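Local atomic coordinates of putative methyltransferase (Emericella variicolor, PDB entry 7DMB), a protein that probably transfers methyl groups from S-adenosyl-L-methionine as a trans-acting methyltransferase of calbistrin biosynthesis, and binds S-adenosyl-L-homocysteine. Residues Pro146-Asp151 and Val164-Lys169; Glu132-Thr137 and Pro141-Pro146. All coordinates share one frame; numbering follows the deposited sequence.

Contact 1: Pro146-Asp151 and Val164-Lys169; sequences PWRVYD and VKVLLK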
loop_
_atom_site.group_PDB
_atom_site.type_symbol
_atom_site.label_atom_id
_atom_site.label_comp_id
_atom_site.label_asym_id
_atom_site.label_seq_id
_atom_site.Cartn_x
_atom_site.Cartn_y
_atom_site.Cartn_z
ATOM N N PRO A 146 15.218 -3.235 1.285
ATOM C CA PRO A 146 15.727 -4.489 0.690
ATOM C C PRO A 146 17.103 -4.888 1.218
ATOM O O PRO A 146 17.351 -6.079 1.458
ATOM C CB PRO A 146 15.739 -4.193 -0.822
ATOM C CG PRO A 146 15.545 -2.704 -0.946
ATOM C CD PRO A 146 14.810 -2.246 0.274
ATOM N N TRP A 147 17.988 -3.917 1.453
ATOM C CA TRP A 147 19.285 -4.224 2.049
ATOM C C TRP A 147 19.114 -4.966 3.371
ATOM O O TRP A 147 19.767 -5.994 3.617
ATOM C CB TRP A 147 20.105 -2.946 2.259
ATOM C CG TRP A 147 21.183 -3.184 3.265
ATOM C CD1 TRP A 147 21.123 -2.956 4.617
ATOM C CD2 TRP A 147 22.451 -3.783 3.015
ATOM N NE1 TRP A 147 22.291 -3.363 5.209
ATOM C CE2 TRP A 147 23.124 -3.869 4.247
ATOM C CE3 TRP A 147 23.090 -4.250 1.861
ATOM C CZ2 TRP A 147 24.414 -4.389 4.357
ATOM C CZ3 TRP A 147 24.375 -4.775 1.973
ATOM C CH2 TRP A 147 25.021 -4.837 3.209
ATOM N N ARG A 148 18.216 -4.466 4.226
ATOM C CA ARG A 148 17.956 -5.116 5.514
ATOM C C ARG A 148 17.371 -6.517 5.349
ATOM O O ARG A 148 17.644 -7.403 6.170
ATOM C CB ARG A 148 16.991 -4.282 6.363
ATOM C CG ARG A 148 17.527 -2.987 6.945
ATOM C CD ARG A 148 16.461 -2.408 7.891
ATOM N NE ARG A 148 16.829 -1.083 8.367
ATOM C CZ ARG A 148 16.077 -0.316 9.142
ATOM N NH1 ARG A 148 14.879 -0.721 9.539
ATOM N NH2 ARG A 148 16.538 0.870 9.514
ATOM N N VAL A 149 16.526 -6.725 4.336
ATOM C CA VAL A 149 15.986 -8.060 4.103
ATOM C C VAL A 149 17.116 -9.023 3.763
ATOM O O VAL A 149 17.227 -10.116 4.332
ATOM C CB VAL A 149 14.921 -8.019 2.995
ATOM C CG1 VAL A 149 14.709 -9.422 2.422
ATOM C CG2 VAL A 149 13.625 -7.419 3.535
ATOM N N TYR A 150 17.974 -8.620 2.829
ATOM C CA TYR A 150 19.178 -9.391 2.531
ATOM C C TYR A 150 20.004 -9.615 3.791
ATOM O O TYR A 150 20.427 -10.738 4.086
ATOM C CB TYR A 150 20.027 -8.663 1.489
ATOM C CG TYR A 150 21.505 -8.888 1.727
ATOM C CD1 TYR A 150 22.093 -10.109 1.397
ATOM C CD2 TYR A 150 22.304 -7.911 2.308
ATOM C CE1 TYR A 150 23.417 -10.348 1.623
ATOM C CE2 TYR A 150 23.636 -8.149 2.540
ATOM C CZ TYR A 150 24.187 -9.374 2.188
ATOM O OH TYR A 150 25.522 -9.652 2.402
ATOM N N ASP A 151 20.225 -8.546 4.549
ATOM C CA ASP A 151 21.183 -8.548 5.641
ATOM C C ASP A 151 20.706 -9.360 6.838
ATOM O O ASP A 151 21.520 -9.700 7.698
ATOM C CB ASP A 151 21.461 -7.097 6.048
ATOM C CG ASP A 151 22.660 -6.960 6.946
ATOM O OD1 ASP A 151 23.727 -7.542 6.647
ATOM O OD2 ASP A 151 22.521 -6.273 7.968
ATOM N N VAL A 164 9.188 -7.656 10.640
ATOM C CA VAL A 164 8.599 -6.362 10.984
ATOM C C VAL A 164 9.523 -5.581 11.903
ATOM O O VAL A 164 9.719 -4.372 11.726
ATOM C CB VAL A 164 7.202 -6.539 11.618
ATOM C CG1 VAL A 164 6.647 -5.181 12.072
ATOM C CG2 VAL A 164 6.245 -7.181 10.635
ATOM N N LYS A 165 10.111 -6.262 12.894
ATOM C CA LYS A 165 11.079 -5.609 13.771
ATOM C C LYS A 165 12.254 -5.064 12.970
ATOM O O LYS A 165 12.677 -3.916 13.160
ATOM C CB LYS A 165 11.576 -6.587 14.832
ATOM C CG LYS A 165 12.350 -5.901 15.938
ATOM C CD LYS A 165 13.604 -6.669 16.331
ATOM C CE LYS A 165 14.424 -5.850 17.319
ATOM N NZ LYS A 165 15.132 -6.714 18.302
ATOM N N VAL A 166 12.782 -5.883 12.052
ATOM C CA VAL A 166 13.852 -5.448 11.165
ATOM C C VAL A 166 13.446 -4.182 10.424
ATOM O O VAL A 166 14.221 -3.225 10.329
ATOM C CB VAL A 166 14.230 -6.588 10.202
ATOM C CG1 VAL A 166 14.947 -6.040 8.961
ATOM C CG2 VAL A 166 15.075 -7.619 10.926
ATOM N N LEU A 167 12.211 -4.131 9.927
ATOM C CA LEU A 167 11.793 -2.969 9.155
ATOM C C LEU A 167 11.393 -1.786 10.031
ATOM O O LEU A 167 11.345 -0.658 9.537
ATOM C CB LEU A 167 10.642 -3.342 8.216
ATOM C CG LEU A 167 10.948 -4.452 7.195
ATOM C CD1 LEU A 167 9.792 -4.657 6.198
ATOM C CD2 LEU A 167 12.236 -4.154 6.464
ATOM N N LEU A 168 11.123 -2.016 11.319
ATOM C CA LEU A 168 10.715 -0.923 12.198
ATOM C C LEU A 168 11.877 0.001 12.520
ATOM O O LEU A 168 11.666 1.197 12.736
ATOM C CB LEU A 168 10.118 -1.471 13.498
ATOM C CG LEU A 168 8.669 -1.963 13.459
ATOM C CD1 LEU A 168 8.134 -2.223 14.877
ATOM C CD2 LEU A 168 7.786 -0.985 12.698
ATOM N N LYS A 169 13.100 -0.526 12.536
ATOM C CA LYS A 169 14.242 0.245 13.002
ATOM C C LYS A 169 14.370 1.567 12.251
ATOM O O LYS A 169 14.191 1.634 11.029
ATOM C CB LYS A 169 15.526 -0.566 12.848
ATOM C CG LYS A 169 16.767 0.150 13.349
ATOM C CD LYS A 169 17.881 -0.851 13.597
ATOM C CE LYS A 169 19.149 -0.205 14.120
ATOM N NZ LYS A 169 20.083 0.169 13.044
#
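Arg148 reaches out from helix 140-157 and takes hold of the backbone where helix 163-168 ends, and the polar part of this contact is all its work. Its outer nitrogens grip one atom end-on: NH1 lies 2.9 Å from Lys169 O, and NH2 is equally close to that oxygen, at 2.9 Å from Lys169 O. The oxygen sits practically in the guanidinium plane, yet the two donors reach it from the same face of its own carbonyl plane, NH2 well above that plane and NH1 moderately tilted from it. A weak third bond runs from NH1 to Val166 O at 2.7 Å, bent to 129° at the hydrogen. The two bonds to Lys169 O hold the flat group in its rotation, and the weak one adds to them. Lys169 CB stands beside the same nitrogen, 3.4 Å from Arg148 NH1, while the lysine's charged end turns away. The arginine chain is extended from CG to NE, with CG anti to its carbonyl carbon (chi1 -71°), and this straight run spans the gap between the helices.

Lys169 is the first residue to leave helical geometry, so the guanidinium meets the C-terminal end of the helix, where carbonyls are no longer taken up by a following turn; its positive charge would also suit the negative end of the helix dipole. The axes of the two short segments approach to 9.9 Å at 136°, so they run roughly antiparallel but well splayed.

The apolar part is slighter. Val166 CG1 packs against the root of the arginine, 3.7 Å from Arg148 CB, and the two side chains run alongside each other, pointing opposite ways. Leu172 of helix 172-181 also touches Arg148, and Leu167 continues the packing onto Leu173.

Contact 2: Glu132-Thr137 and Pro141-Pro146; sequences ERVKDT and PVIEGP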
loop_
_atom_site.group_PDB
_atom_site.type_symbol
_atom_site.label_atom_id
_atom_site.label_comp_id
_atom_site.label_asym_id
_atom_site.label_seq_id
_atom_site.Cartn_x
_atom_site.Cartn_y
_atom_site.Cartn_z
ATOM N N GLU A 132 24.284 4.697 0.016
ATOM C CA GLU A 132 24.937 5.976 0.246
ATOM C C GLU A 132 24.321 7.065 -0.620
ATOM O O GLU A 132 24.145 8.203 -0.164
ATOM C CB GLU A 132 26.439 5.853 -0.022
ATOM C CG GLU A 132 27.289 6.884 0.685
ATOM C CD GLU A 132 27.044 8.308 0.190
ATOM O OE1 GLU A 132 26.898 8.508 -1.036
ATOM O OE2 GLU A 132 26.997 9.228 1.031
ATOM N N ARG A 133 23.991 6.734 -1.873
ATOM C CA ARG A 133 23.369 7.699 -2.769
ATOM C C ARG A 133 22.053 8.275 -2.215
ATOM O O ARG A 133 21.773 9.467 -2.393
ATOM C CB ARG A 133 23.122 7.030 -4.123
ATOM C CG ARG A 133 23.233 7.940 -5.328
ATOM C CD ARG A 133 23.485 7.123 -6.586
ATOM N NE ARG A 133 22.317 6.354 -7.020
ATOM C CZ ARG A 133 21.685 6.545 -8.173
ATOM N NH1 ARG A 133 22.116 7.482 -9.008
ATOM N NH2 ARG A 133 20.641 5.800 -8.501
ATOM N N VAL A 134 21.233 7.448 -1.552
ATOM C CA VAL A 134 19.878 7.843 -1.181
ATOM C C VAL A 134 19.756 8.239 0.282
ATOM O O VAL A 134 18.658 8.630 0.725
ATOM C CB VAL A 134 18.861 6.736 -1.510
ATOM C CG1 VAL A 134 18.911 6.390 -2.979
ATOM C CG2 VAL A 134 19.126 5.502 -0.670
ATOM N N LYS A 135 20.835 8.138 1.048
ATOM C CA LYS A 135 20.828 8.602 2.425
ATOM C C LYS A 135 20.380 10.063 2.490
ATOM O O LYS A 135 20.807 10.895 1.685
ATOM C CB LYS A 135 22.232 8.435 3.021
ATOM C CG LYS A 135 22.406 8.994 4.410
ATOM C CD LYS A 135 23.765 8.606 4.996
ATOM C CE LYS A 135 24.115 9.511 6.179
ATOM N NZ LYS A 135 25.537 9.973 6.177
ATOM N N ASP A 136 19.501 10.366 3.447
ATOM C CA ASP A 136 18.964 11.711 3.672
ATOM C C ASP A 136 18.046 12.175 2.542
ATOM O O ASP A 136 17.844 13.380 2.350
ATOM C CB ASP A 136 20.077 12.749 3.883
ATOM C CG ASP A 136 20.982 12.425 5.060
ATOM O OD1 ASP A 136 20.505 11.913 6.095
ATOM O OD2 ASP A 136 22.187 12.709 4.952
ATOM N N THR A 137 17.485 11.247 1.781
ATOM C CA THR A 137 16.464 11.556 0.796
ATOM C C THR A 137 15.232 10.712 1.092
ATOM O O THR A 137 15.296 9.723 1.836
ATOM C CB THR A 137 16.948 11.273 -0.631
ATOM O OG1 THR A 137 16.999 9.848 -0.837
ATOM C CG2 THR A 137 18.345 11.881 -0.875
ATOM N N PRO A 141 14.197 4.769 2.542
ATOM C CA PRO A 141 13.564 3.520 2.991
ATOM C C PRO A 141 13.406 2.477 1.904
ATOM O O PRO A 141 13.446 1.278 2.211
ATOM C CB PRO A 141 12.188 3.979 3.498
ATOM C CG PRO A 141 11.905 5.216 2.704
ATOM C CD PRO A 141 13.247 5.900 2.585
ATOM N N VAL A 142 13.168 2.881 0.655
ATOM C CA VAL A 142 12.972 1.872 -0.379
ATOM C C VAL A 142 14.282 1.245 -0.845
ATOM O O VAL A 142 14.244 0.212 -1.515
ATOM C CB VAL A 142 12.184 2.454 -1.571
ATOM C CG1 VAL A 142 10.785 2.819 -1.125
ATOM C CG2 VAL A 142 12.876 3.672 -2.160
ATOM N N ILE A 143 15.433 1.823 -0.505
ATOM C CA ILE A 143 16.728 1.215 -0.795
ATOM C C ILE A 143 17.270 0.461 0.411
ATOM O O ILE A 143 17.812 -0.639 0.274
ATOM C CB ILE A 143 17.721 2.295 -1.266
ATOM C CG1 ILE A 143 17.224 2.932 -2.566
ATOM C CG2 ILE A 143 19.139 1.714 -1.443
ATOM C CD1 ILE A 143 16.948 1.933 -3.667
ATOM N N GLU A 144 17.105 1.052 1.596
ATOM C CA GLU A 144 17.574 0.450 2.835
ATOM C C GLU A 144 16.763 -0.770 3.204
ATOM O O GLU A 144 17.297 -1.703 3.815
ATOM C CB GLU A 144 17.503 1.474 3.984
ATOM C CG GLU A 144 18.197 1.022 5.248
ATOM C CD GLU A 144 19.711 1.052 5.106
ATOM O OE1 GLU A 144 20.207 1.446 4.030
ATOM O OE2 GLU A 144 20.403 0.700 6.075
ATOM N N GLY A 145 15.469 -0.762 2.871
ATOM C CA GLY A 145 14.577 -1.856 3.177
ATOM C C GLY A 145 15.065 -3.172 2.605
ATOM O O GLY A 145 15.296 -4.145 3.329
ATOM N N PRO A 146 15.218 -3.235 1.285
ATOM C CA PRO A 146 15.727 -4.489 0.690
ATOM C C PRO A 146 17.103 -4.888 1.218
ATOM O O PRO A 146 17.351 -6.079 1.458
ATOM C CB PRO A 146 15.739 -4.193 -0.822
ATOM C CG PRO A 146 15.545 -2.704 -0.946
ATOM C CD PRO A 146 14.810 -2.246 0.274
#
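Val134 and Ile143 meet side chain to side chain and bury nearly equal amounts of surface, 48 and 44 Å². The valine presents both methyls: CG2 comes to 3.6 Å from Ile143 CB and 3.7 Å from Ile143 CG1, while CG1 of Val134 rests 3.9 Å from Ile143 CG1. The fork of the valine sits against the branch point of the isoleucine and not against its far methyl. The two side chains cross at about a right angle. With chi1 of Val134 at -58°, CG2 stands between the backbone N and the carbonyl carbon, and from there it meets CB, CG1 and CG2 of Ile143 together. Ile143 also lies on Met130 of helix 120-134 and on Met65 of helix 56-79, apolar neighbours that appear to extend the packing beyond the pair.

Pro141, the third in buried surface, plays a smaller part. Its ring touches the loop loosely, CD lying 4.4 Å from Thr137 O, and it also touches Leu172 and Lys175 of helix 172-181.

The carbonyl of Val134 is held from within its own segment. Thr137 N donates to Val134 O at 3.1 Å and closes a type II turn from Val134 to Thr137, in which Asp136 takes the left-handed backbone conformation. Thr137 OG1 adds a second bond, 2.6 Å from Val134 O, from the same face of the carbonyl plane. The same hydroxyl is hydrogen-bonded to Leu139 N, so it bridges Val134 O and the turn that leads into helix 140-157. What results is a pair of consecutive helices, 120-134 and 140-157, joined by a short connection built on a type II turn, with an apolar pair packed inside the bend.

Overall arrangement
Coming from the N terminus, the chain leaves helix 120-134, turns sharply and enters helix 140-157; contact 2 closes this short connection, with just three residues between its segments. Farther along the same helix contact 1 opens at the kink at Pro146, where segments of the two contacts overlap; twelve residues separate its own segments, and it closes where helix 163-168 ends. The two loops therefore follow in series, neither nested nor crossed, with centres 12 Å apart. Helix 140-157 is the common element: its beginning is tied back to helix 120-134, its middle forward to helix 163-168, whose Leu168 side chain lies about 9 Å from the bound S-adenosyl-L-homocysteine.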